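Local coordinates for protein L-lysine 6-oxidase (Marinomonas mediterranea, PDB 3WEU) that oxidises the side-chain amino group of L-lysine with oxygen, using a cysteine tryptophylquinone cofactor, and kills bacteria through the hydrogen peroxide it releases, at residues 94-99 and 502-507; 340-345 and 411-416; 588-593 and 642-647. All blocks are in the same frame, centred on the assembly; numbering follows the deposited sequence.

In the fold
The three contacts lie well apart and share no atoms. Contact 1, its centre about 14 Å from that of the chain, joins a loop of the N-terminal part of the protein to one of the C-terminal domain. Contact 2 packs two helices about 37 Å from contact 1, centre to centre, and its segments fall within the chain loop that contact 1 closes. Contact 3 follows both in sequence, with its nearest atoms about 17 Å from contact 2 and about 20 Å from contact 1. The cofactor is built from Cys516 and Trp581: segment 502-507 leads into helix 510-515, just before Cys516, and segment 588-593 begins seven residues after Trp581.

Contact 1: 94-99 and 502-507; sequences AAWYEF and TKRMAC. With SO4 (sulfate ion), chain C.
Lys503 runs its whole side chain across one face of the Trp96 indole and sets its ammonium over the benzene ring, a cation-pi contact with NZ 3.5 Å from the centroid of the six-membered ring. CE, 3.7 Å from the same centroid, adds a CH-pi contact. Lys503 CG stands between the backbone N and the carbonyl carbon (chi1 65°), and the extended chain beyond it follows the indole. Tyr97 CD2 lies over the opposite face, toward the rim, so the broad indole has a neighbour on each face. Arg504 runs beside Trp96, CG 3.5 Å from NE1, with its guanidinium plane turned 56° from the indole. Glu489 receives salt bridges from both Lys503 and Arg504, Asp500 and Asp488 giving each a second acid; Trp96 NE1 bonds to Tyr114. No direct hydrogen bond joins the segments. Instead a water donates to Tyr97 O (2.9 Å) and Arg504 O (2.8 Å). Near that bridge, Phe99 brings CD1 to 3.8 Å from Arg504 O. The Phe99 N-H makes a nearly straight hydrogen bond to a sulfate, N to O4 2.8 Å (177°), and Arg122 holds the same ion, which probably came from the crystallisation liquor. Segment 94-99 follows strand 80-91 and is tied through Ala95 O to Arg132 of helix 129-134, whereas the beta turn of 502-505 leads to helix 510-515, on which Met505 and Ala506 rest.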
loop_
_atom_site.group_PDB
_atom_site.type_symbol
_atom_site.label_atom_id
_atom_site.label_comp_id
_atom_site.label_asym_id
_atom_site.label_seq_id
_atom_site.Cartn_x
_atom_site.Cartn_y
_atom_site.Cartn_z
ATOM N N ALA A 94 17.700 5.522 15.649
ATOM C CA ALA A 94 16.276 5.287 15.952
ATOM C C ALA A 94 15.767 6.162 17.133
ATOM O O ALA A 94 14.581 6.367 17.278
ATOM C CB ALA A 94 15.975 3.820 16.188
ATOM N N ALA A 95 16.677 6.662 17.915
ATOM C CA ALA A 95 16.404 7.490 19.066
ATOM C C ALA A 95 16.506 8.983 18.788
ATOM O O ALA A 95 16.155 9.779 19.654
ATOM C CB ALA A 95 17.400 7.122 20.140
ATOM N N TRP A 96 16.958 9.381 17.582
ATOM C CA TRP A 96 17.131 10.776 17.288
ATOM C C TRP A 96 15.912 11.409 16.612
ATOM O O TRP A 96 14.837 10.797 16.417
ATOM C CB TRP A 96 18.448 11.009 16.507
ATOM C CG TRP A 96 19.021 12.476 16.668
ATOM C CD1 TRP A 96 19.255 13.379 15.681
ATOM C CD2 TRP A 96 19.354 13.129 17.892
ATOM N NE1 TRP A 96 19.738 14.523 16.181
ATOM C CE2 TRP A 96 19.780 14.420 17.555
ATOM C CE3 TRP A 96 19.292 12.755 19.252
ATOM C CZ2 TRP A 96 20.175 15.342 18.506
ATOM C CZ3 TRP A 96 19.647 13.677 20.207
ATOM C CH2 TRP A 96 20.120 14.952 19.830
ATOM N N TYR A 97 16.093 12.670 16.273
ATOM C CA TYR A 97 15.097 13.420 15.521
ATOM C C TYR A 97 15.006 13.005 14.071
ATOM O O TYR A 97 15.980 12.581 13.466
ATOM C CB TYR A 97 15.463 14.900 15.536
ATOM C CG TYR A 97 15.471 15.519 16.894
ATOM C CD1 TYR A 97 14.257 15.969 17.463
ATOM C CD2 TYR A 97 16.624 15.748 17.578
ATOM C CE1 TYR A 97 14.218 16.574 18.698
ATOM C CE2 TYR A 97 16.578 16.364 18.844
ATOM C CZ TYR A 97 15.345 16.753 19.367
ATOM O OH TYR A 97 15.218 17.362 20.508
ATOM N N GLU A 98 13.837 13.188 13.497
ATOM C CA GLU A 98 13.643 13.056 12.069
ATOM C C GLU A 98 14.564 14.096 11.347
ATOM O O GLU A 98 14.729 15.222 11.849
ATOM C CB GLU A 98 12.164 13.333 11.736
ATOM C CG GLU A 98 11.222 12.183 12.078
ATOM C CD GLU A 98 9.819 12.342 11.473
ATOM O OE1 GLU A 98 9.493 13.393 10.852
ATOM O OE2 GLU A 98 9.035 11.366 11.603
ATOM N N PHE A 99 15.130 13.725 10.195
ATOM C CA PHE A 99 15.949 14.658 9.468
ATOM C C PHE A 99 15.077 15.652 8.680
ATOM O O PHE A 99 14.236 15.294 7.873
ATOM C CB PHE A 99 16.953 13.958 8.530
ATOM C CG PHE A 99 17.941 14.949 7.923
ATOM C CD1 PHE A 99 18.962 15.482 8.695
ATOM C CD2 PHE A 99 17.776 15.380 6.621
ATOM C CE1 PHE A 99 19.829 16.407 8.180
ATOM C CE2 PHE A 99 18.645 16.332 6.120
ATOM C CZ PHE A 99 19.665 16.811 6.883
ATOM N N THR A 502 26.772 9.717 13.728
ATOM C CA THR A 502 25.946 9.154 12.648
ATOM C C THR A 502 24.448 9.216 12.910
ATOM O O THR A 502 23.637 8.849 12.079
ATOM C CB THR A 502 26.345 7.700 12.312
ATOM O OG1 THR A 502 26.214 6.848 13.468
ATOM C CG2 THR A 502 27.837 7.685 11.745
ATOM N N LYS A 503 24.028 9.680 14.071
ATOM C CA LYS A 503 22.629 9.479 14.417
ATOM C C LYS A 503 21.665 10.273 13.583
ATOM O O LYS A 503 20.488 9.879 13.446
ATOM C CB LYS A 503 22.394 9.801 15.891
ATOM C CG LYS A 503 22.614 11.232 16.250
ATOM C CD LYS A 503 22.730 11.409 17.750
ATOM C CE LYS A 503 23.125 12.842 18.123
ATOM N NZ LYS A 503 23.022 13.099 19.611
ATOM N N ARG A 504 22.111 11.389 13.054
ATOM C CA ARG A 504 21.234 12.257 12.266
ATOM C C ARG A 504 20.894 11.723 10.886
ATOM O O ARG A 504 19.925 12.160 10.246
ATOM C CB ARG A 504 21.880 13.640 12.122
ATOM C CG ARG A 504 21.831 14.403 13.427
ATOM C CD ARG A 504 22.642 15.661 13.280
ATOM N NE ARG A 504 22.574 16.524 14.466
ATOM C CZ ARG A 504 23.265 16.311 15.572
ATOM N NH1 ARG A 504 24.058 15.218 15.671
ATOM N NH2 ARG A 504 23.136 17.152 16.596
ATOM N N MET A 505 21.691 10.766 10.401
ATOM C CA MET A 505 21.573 10.275 9.044
ATOM C C MET A 505 20.309 9.434 8.912
ATOM O O MET A 505 19.669 9.082 9.918
ATOM C CB MET A 505 22.785 9.416 8.649
ATOM C CG MET A 505 24.152 9.991 8.971
ATOM S SD MET A 505 24.354 11.720 8.495
ATOM C CE MET A 505 24.619 11.475 6.754
ATOM N N ALA A 506 19.953 9.095 7.674
ATOM C CA ALA A 506 18.736 8.326 7.481
ATOM C C ALA A 506 18.821 6.982 8.172
ATOM O O ALA A 506 19.883 6.350 8.302
ATOM C CB ALA A 506 18.412 8.135 6.010
ATOM N N CYS A 507 17.657 6.558 8.627
ATOM C CA CYS A 507 17.469 5.276 9.317
ATOM C C CYS A 507 16.406 4.482 8.606
ATOM O O CYS A 507 15.179 4.756 8.774
ATOM C CB CYS A 507 17.067 5.560 10.750
ATOM S SG CYS A 507 17.059 4.030 11.712
HETATM S S SO4 C . 13.457 10.434 9.123
HETATM O O1 SO4 C . 12.256 11.338 9.259
HETATM O O2 SO4 C . 13.266 9.405 10.231
HETATM O O3 SO4 C . 13.417 9.705 7.803
HETATM O O4 SO4 C . 14.800 11.163 9.166
HETATM O O HOH W 1 18.305 13.575 11.975
#

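Contact 2: 340-345 and 411-416; sequences MKYYNY and FLLGQW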
loop_
_atom_site.group_PDB
_atom_site.type_symbol
_atom_site.label_atom_id
_atom_site.label_comp_id
_atom_site.label_asym_id
_atom_site.label_seq_id
_atom_site.Cartn_x
_atom_site.Cartn_y
_atom_site.Cartn_z
ATOM N N MET A 340 40.966 35.996 -11.695
ATOM C CA MET A 340 39.853 36.618 -11.006
ATOM C C MET A 340 38.489 36.196 -11.634
ATOM O O MET A 340 37.491 36.025 -10.918
ATOM C CB MET A 340 39.963 38.122 -11.085
ATOM C CG MET A 340 41.027 38.738 -10.243
ATOM S SD MET A 340 40.703 38.597 -8.492
ATOM C CE MET A 340 39.078 39.137 -8.391
ATOM N N LYS A 341 38.463 36.082 -12.949
ATOM C CA LYS A 341 37.260 35.641 -13.636
ATOM C C LYS A 341 36.925 34.217 -13.151
ATOM O O LYS A 341 35.783 33.955 -12.857
ATOM C CB LYS A 341 37.409 35.645 -15.101
ATOM C CG LYS A 341 36.063 35.554 -15.828
ATOM C CD LYS A 341 36.308 35.535 -17.321
ATOM C CE LYS A 341 35.354 36.379 -18.171
ATOM N NZ LYS A 341 34.038 36.489 -17.526
ATOM N N TYR A 342 37.917 33.324 -13.073
ATOM C CA TYR A 342 37.755 31.935 -12.624
ATOM C C TYR A 342 37.179 31.934 -11.198
ATOM O O TYR A 342 36.177 31.316 -10.904
ATOM C CB TYR A 342 39.145 31.243 -12.689
ATOM C CG TYR A 342 39.243 29.799 -12.297
ATOM C CD1 TYR A 342 38.990 29.371 -10.998
ATOM C CD2 TYR A 342 39.630 28.833 -13.236
ATOM C CE1 TYR A 342 39.096 28.012 -10.636
ATOM C CE2 TYR A 342 39.698 27.490 -12.879
ATOM C CZ TYR A 342 39.457 27.088 -11.583
ATOM O OH TYR A 342 39.522 25.748 -11.257
ATOM N N TYR A 343 37.791 32.715 -10.313
ATOM C CA TYR A 343 37.355 32.823 -8.953
ATOM C C TYR A 343 35.951 33.417 -8.786
ATOM O O TYR A 343 35.166 32.962 -7.963
ATOM C CB TYR A 343 38.337 33.743 -8.179
ATOM C CG TYR A 343 37.858 34.089 -6.798
ATOM C CD1 TYR A 343 37.957 33.202 -5.763
ATOM C CD2 TYR A 343 37.304 35.328 -6.514
ATOM C CE1 TYR A 343 37.528 33.538 -4.458
ATOM C CE2 TYR A 343 36.877 35.674 -5.244
ATOM C CZ TYR A 343 36.991 34.761 -4.204
ATOM O OH TYR A 343 36.514 35.061 -2.931
ATOM N N ASN A 344 35.657 34.410 -9.602
ATOM C CA ASN A 344 34.372 35.108 -9.473
ATOM C C ASN A 344 33.213 34.257 -9.961
ATOM O O ASN A 344 32.070 34.608 -9.732
ATOM C CB ASN A 344 34.400 36.440 -10.168
ATOM C CG ASN A 344 35.144 37.494 -9.376
ATOM O OD1 ASN A 344 35.075 37.520 -8.150
ATOM N ND2 ASN A 344 35.626 38.493 -10.089
ATOM N N TYR A 345 33.504 33.102 -10.590
ATOM C CA TYR A 345 32.450 32.147 -10.894
ATOM C C TYR A 345 32.111 31.202 -9.767
ATOM O O TYR A 345 31.125 30.406 -9.886
ATOM C CB TYR A 345 32.841 31.353 -12.136
ATOM C CG TYR A 345 32.619 32.045 -13.476
ATOM C CD1 TYR A 345 31.401 32.720 -13.774
ATOM C CD2 TYR A 345 33.584 32.001 -14.472
ATOM C CE1 TYR A 345 31.181 33.295 -15.058
ATOM C CE2 TYR A 345 33.373 32.587 -15.736
ATOM C CZ TYR A 345 32.172 33.177 -16.020
ATOM O OH TYR A 345 31.961 33.691 -17.210
ATOM N N PHE A 411 38.735 30.996 0.602
ATOM C CA PHE A 411 39.738 31.997 0.943
ATOM C C PHE A 411 41.050 31.756 0.136
ATOM O O PHE A 411 41.630 32.639 -0.479
ATOM C CB PHE A 411 40.065 31.959 2.431
ATOM C CG PHE A 411 41.272 32.748 2.754
ATOM C CD1 PHE A 411 41.237 34.115 2.592
ATOM C CD2 PHE A 411 42.455 32.130 3.045
ATOM C CE1 PHE A 411 42.365 34.887 2.815
ATOM C CE2 PHE A 411 43.583 32.878 3.272
ATOM C CZ PHE A 411 43.554 34.270 3.144
ATOM N N LEU A 412 41.495 30.521 0.140
ATOM C CA LEU A 412 42.691 30.170 -0.569
ATOM C C LEU A 412 42.570 30.347 -2.064
ATOM O O LEU A 412 43.490 30.845 -2.730
ATOM C CB LEU A 412 43.138 28.767 -0.170
ATOM C CG LEU A 412 43.535 28.499 1.274
ATOM C CD1 LEU A 412 43.655 27.036 1.645
ATOM C CD2 LEU A 412 44.878 29.131 1.563
ATOM N N LEU A 413 41.409 30.030 -2.620
ATOM C CA LEU A 413 41.159 30.295 -4.006
ATOM C C LEU A 413 41.231 31.785 -4.358
ATOM O O LEU A 413 41.816 32.166 -5.360
ATOM C CB LEU A 413 39.813 29.630 -4.489
ATOM C CG LEU A 413 39.656 29.580 -6.011
ATOM C CD1 LEU A 413 40.634 28.594 -6.662
ATOM C CD2 LEU A 413 38.219 29.187 -6.363
ATOM N N GLY A 414 40.732 32.633 -3.470
ATOM C CA GLY A 414 40.780 34.082 -3.625
ATOM C C GLY A 414 42.218 34.611 -3.538
ATOM O O GLY A 414 42.546 35.582 -4.219
ATOM N N GLN A 415 43.066 33.999 -2.702
ATOM C CA GLN A 415 44.458 34.371 -2.659
ATOM C C GLN A 415 45.132 34.034 -3.989
ATOM O O GLN A 415 45.904 34.833 -4.544
ATOM C CB GLN A 415 45.162 33.684 -1.496
ATOM C CG GLN A 415 44.710 34.114 -0.107
ATOM C CD GLN A 415 44.722 35.607 0.065
ATOM O OE1 GLN A 415 43.716 36.302 -0.228
ATOM N NE2 GLN A 415 45.836 36.133 0.552
ATOM N N TRP A 416 44.846 32.869 -4.527
ATOM C CA TRP A 416 45.273 32.531 -5.841
ATOM C C TRP A 416 44.841 33.536 -6.856
ATOM O O TRP A 416 45.692 34.007 -7.665
ATOM C CB TRP A 416 44.840 31.089 -6.220
ATOM C CG TRP A 416 45.015 30.720 -7.635
ATOM C CD1 TRP A 416 46.150 30.212 -8.241
ATOM C CD2 TRP A 416 44.006 30.714 -8.643
ATOM N NE1 TRP A 416 45.911 29.969 -9.558
ATOM C CE2 TRP A 416 44.609 30.292 -9.844
ATOM C CE3 TRP A 416 42.681 31.114 -8.669
ATOM C CZ2 TRP A 416 43.901 30.170 -11.012
ATOM C CZ3 TRP A 416 41.982 31.037 -9.870
ATOM C CH2 TRP A 416 42.578 30.549 -11.002
#
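Tyr342 overlaps the outer rim of the Trp416 indole, which points its edge at the phenol ring: Trp416 CH2 stands over one face, toward the rim. The closest atoms are Tyr342 CD1 and Trp416 CZ3, 3.6 Å apart. The planes make 71° and the centroids lie 5.0 Å apart, a T-shaped pair in which the indole C-H groups meet the pi cloud of the tyrosine. Trp416 CG is anti to the backbone N (chi1 169°), which swings the six-membered ring out toward the facing helix. Both polar ends find backbone acceptors beyond the segments, Tyr342 OH at Phe321 O and Trp416 NE1 at Tyr328 O, so large aromatic residues can be buried without stranding their hydrogen-bonding groups. Helices 336-344 and 407-418 run roughly antiparallel here; the axes of their turns 340-344 and 411-416 come within 9.4 Å and make 159°. Tyr343 enters the second helix in knobs-into-holes fashion, touching Leu410, Leu413, Gly414 and Ala417, the four corners of one hole. Its ring lies with a face over Gly414, CE1 reaching 3.4 Å from Gly414 CA; glycine, having no side chain, lets an aromatic ring come down onto the helix backbone. Leu413 touches both tyrosines, CG 4.0 Å from Tyr343 CD1 and CD1 4.3 Å from Tyr342 CE1; its branched end can meet two rings at once. Tyr343 OH is hydrogen-bonded to NE2 of Gln348. Helix 295-308 also packs against these side chains: Ile303 touches Tyr342, and Ile299 meets both Leu413 and Trp416.

Contact 3: 588-593 and 642-647; sequences DVLTGE and FPFFTE
Glu647 and Leu590 bury the most surface here, and their backbones carry the one direct hydrogen bond between the segments: Glu647 N to Leu590 O, 2.8 Å, with the N-H, the oxygen and the C=O bond nearly in line (173° at the hydrogen). Strands 588-590 and 645-647 cross almost perpendicularly, at 96°, so they meet at a point and do not pair along their length. A water extends the link, accepting from Leu590 N and donating to Phe645 O. Leu590 CD1 lies 3.6 Å from Phe645 O and 4.0 Å from Phe644 CE1, the branched end packing over the backbone as well as against the phenyl ring. Beyond the crossing, the aliphatic part of Glu647 packs on Val589, CG to Val589 CG2 3.7 Å. Glu647 OE1 is held by a salt bridge from Arg614 and by a second water (2.7 Å), which accepts from Gly592 N. The arginine's charge probably favours the ionised acid. Thr646, next in buried surface, gives its hydroxyl OG1 to Glu647 O at 2.9 Å, from above the carbonyl plane. Gly592, without a side chain, fits close beside both, its CA making a C-H...O contact of 3.5 Å to Glu647 O. The crossing joins two small antiparallel sheets: strand 588-590 pairs with 609-611, and strand 645-648 with 631-634, whose Ile632 touches both Val589 and Glu647.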
loop_
_atom_site.group_PDB
_atom_site.type_symbol
_atom_site.label_atom_id
_atom_site.label_comp_id
_atom_site.label_asym_id
_atom_site.label_seq_id
_atom_site.Cartn_x
_atom_site.Cartn_y
_atom_site.Cartn_z
ATOM N N ASP A 588 25.553 8.853 -13.402
ATOM C CA ASP A 588 25.758 8.638 -14.827
ATOM C C ASP A 588 27.150 8.049 -14.986
ATOM O O ASP A 588 28.131 8.724 -14.713
ATOM C CB ASP A 588 25.625 9.939 -15.565
ATOM C CG ASP A 588 24.377 10.692 -15.161
ATOM O OD1 ASP A 588 24.424 11.533 -14.247
ATOM O OD2 ASP A 588 23.321 10.367 -15.715
ATOM N N VAL A 589 27.198 6.774 -15.357
ATOM C CA VAL A 589 28.441 5.981 -15.355
ATOM C C VAL A 589 28.583 5.178 -16.616
ATOM O O VAL A 589 27.581 4.941 -17.335
ATOM C CB VAL A 589 28.506 5.038 -14.144
ATOM C CG1 VAL A 589 28.545 5.811 -12.851
ATOM C CG2 VAL A 589 27.402 4.008 -14.154
ATOM N N LEU A 590 29.820 4.739 -16.898
ATOM C CA LEU A 590 30.124 3.990 -18.131
ATOM C C LEU A 590 30.069 2.510 -17.863
ATOM O O LEU A 590 30.593 2.030 -16.819
ATOM C CB LEU A 590 31.522 4.388 -18.648
ATOM C CG LEU A 590 31.758 5.868 -18.967
ATOM C CD1 LEU A 590 33.179 6.009 -19.520
ATOM C CD2 LEU A 590 30.743 6.282 -20.028
ATOM N N THR A 591 29.411 1.767 -18.762
ATOM C CA THR A 591 29.426 0.360 -18.682
ATOM C C THR A 591 30.823 -0.144 -18.932
ATOM O O THR A 591 31.556 0.366 -19.786
ATOM C CB THR A 591 28.489 -0.301 -19.712
ATOM O OG1 THR A 591 28.794 0.280 -20.992
ATOM C CG2 THR A 591 27.080 -0.039 -19.369
ATOM N N GLY A 592 31.140 -1.221 -18.234
ATOM C CA GLY A 592 32.498 -1.772 -18.164
ATOM C C GLY A 592 32.766 -3.227 -18.633
ATOM O O GLY A 592 33.907 -3.681 -18.583
ATOM N N GLU A 593 31.727 -4.012 -18.951
ATOM C CA GLU A 593 31.951 -5.444 -19.289
ATOM C C GLU A 593 32.531 -5.486 -20.712
ATOM O O GLU A 593 31.890 -5.067 -21.638
ATOM C CB GLU A 593 30.623 -6.199 -19.207
ATOM C CG GLU A 593 29.996 -6.129 -17.792
ATOM C CD GLU A 593 30.749 -6.850 -16.712
ATOM O OE1 GLU A 593 31.650 -7.685 -17.059
ATOM O OE2 GLU A 593 30.477 -6.571 -15.519
ATOM N N PHE A 642 45.835 9.155 -17.426
ATOM C CA PHE A 642 44.973 8.718 -18.533
ATOM C C PHE A 642 43.847 7.854 -17.981
ATOM O O PHE A 642 43.794 6.659 -18.276
ATOM C CB PHE A 642 45.865 7.947 -19.573
ATOM C CG PHE A 642 46.862 8.869 -20.281
ATOM C CD1 PHE A 642 46.448 9.684 -21.342
ATOM C CD2 PHE A 642 48.208 8.887 -19.859
ATOM C CE1 PHE A 642 47.380 10.500 -21.994
ATOM C CE2 PHE A 642 49.135 9.715 -20.475
ATOM C CZ PHE A 642 48.714 10.503 -21.560
ATOM N N PRO A 643 42.974 8.438 -17.139
ATOM C CA PRO A 643 42.012 7.618 -16.437
ATOM C C PRO A 643 40.943 7.098 -17.348
ATOM O O PRO A 643 40.621 7.710 -18.356
ATOM C CB PRO A 643 41.384 8.591 -15.438
ATOM C CG PRO A 643 41.564 9.928 -16.065
ATOM C CD PRO A 643 42.922 9.841 -16.664
ATOM N N PHE A 644 40.370 5.936 -16.982
ATOM C CA PHE A 644 39.222 5.432 -17.701
ATOM C C PHE A 644 38.350 4.715 -16.695
ATOM O O PHE A 644 38.631 3.555 -16.341
ATOM C CB PHE A 644 39.692 4.480 -18.850
ATOM C CG PHE A 644 38.545 3.802 -19.587
ATOM C CD1 PHE A 644 37.456 4.522 -20.031
ATOM C CD2 PHE A 644 38.611 2.446 -19.905
ATOM C CE1 PHE A 644 36.397 3.878 -20.743
ATOM C CE2 PHE A 644 37.562 1.818 -20.608
ATOM C CZ PHE A 644 36.495 2.517 -21.011
ATOM N N PHE A 645 37.330 5.406 -16.144
ATOM C CA PHE A 645 36.541 4.830 -15.087
ATOM C C PHE A 645 35.279 4.195 -15.639
ATOM O O PHE A 645 34.511 4.824 -16.412
ATOM C CB PHE A 645 36.077 5.915 -14.113
ATOM C CG PHE A 645 37.101 6.391 -13.142
ATOM C CD1 PHE A 645 38.037 7.340 -13.472
ATOM C CD2 PHE A 645 37.130 5.858 -11.872
ATOM C CE1 PHE A 645 38.977 7.773 -12.521
ATOM C CE2 PHE A 645 38.034 6.293 -10.928
ATOM C CZ PHE A 645 38.930 7.275 -11.244
ATOM N N THR A 646 35.028 2.977 -15.261
ATOM C CA THR A 646 33.816 2.324 -15.585
ATOM C C THR A 646 33.270 1.574 -14.385
ATOM O O THR A 646 33.959 1.330 -13.361
ATOM C CB THR A 646 33.970 1.219 -16.705
ATOM O OG1 THR A 646 34.661 0.097 -16.182
ATOM C CG2 THR A 646 34.761 1.704 -17.903
ATOM N N GLU A 647 32.020 1.121 -14.535
ATOM C CA GLU A 647 31.452 0.138 -13.616
ATOM C C GLU A 647 32.342 -1.104 -13.632
ATOM O O GLU A 647 32.837 -1.528 -14.691
ATOM C CB GLU A 647 30.071 -0.368 -14.122
ATOM C CG GLU A 647 28.956 0.622 -13.842
ATOM C CD GLU A 647 27.581 0.077 -14.076
ATOM O OE1 GLU A 647 27.446 -0.765 -14.967
ATOM O OE2 GLU A 647 26.682 0.491 -13.340
HETATM O O HOH W 2 32.073 5.599 -15.187
HETATM O O HOH W 3 28.899 -2.534 -16.372
#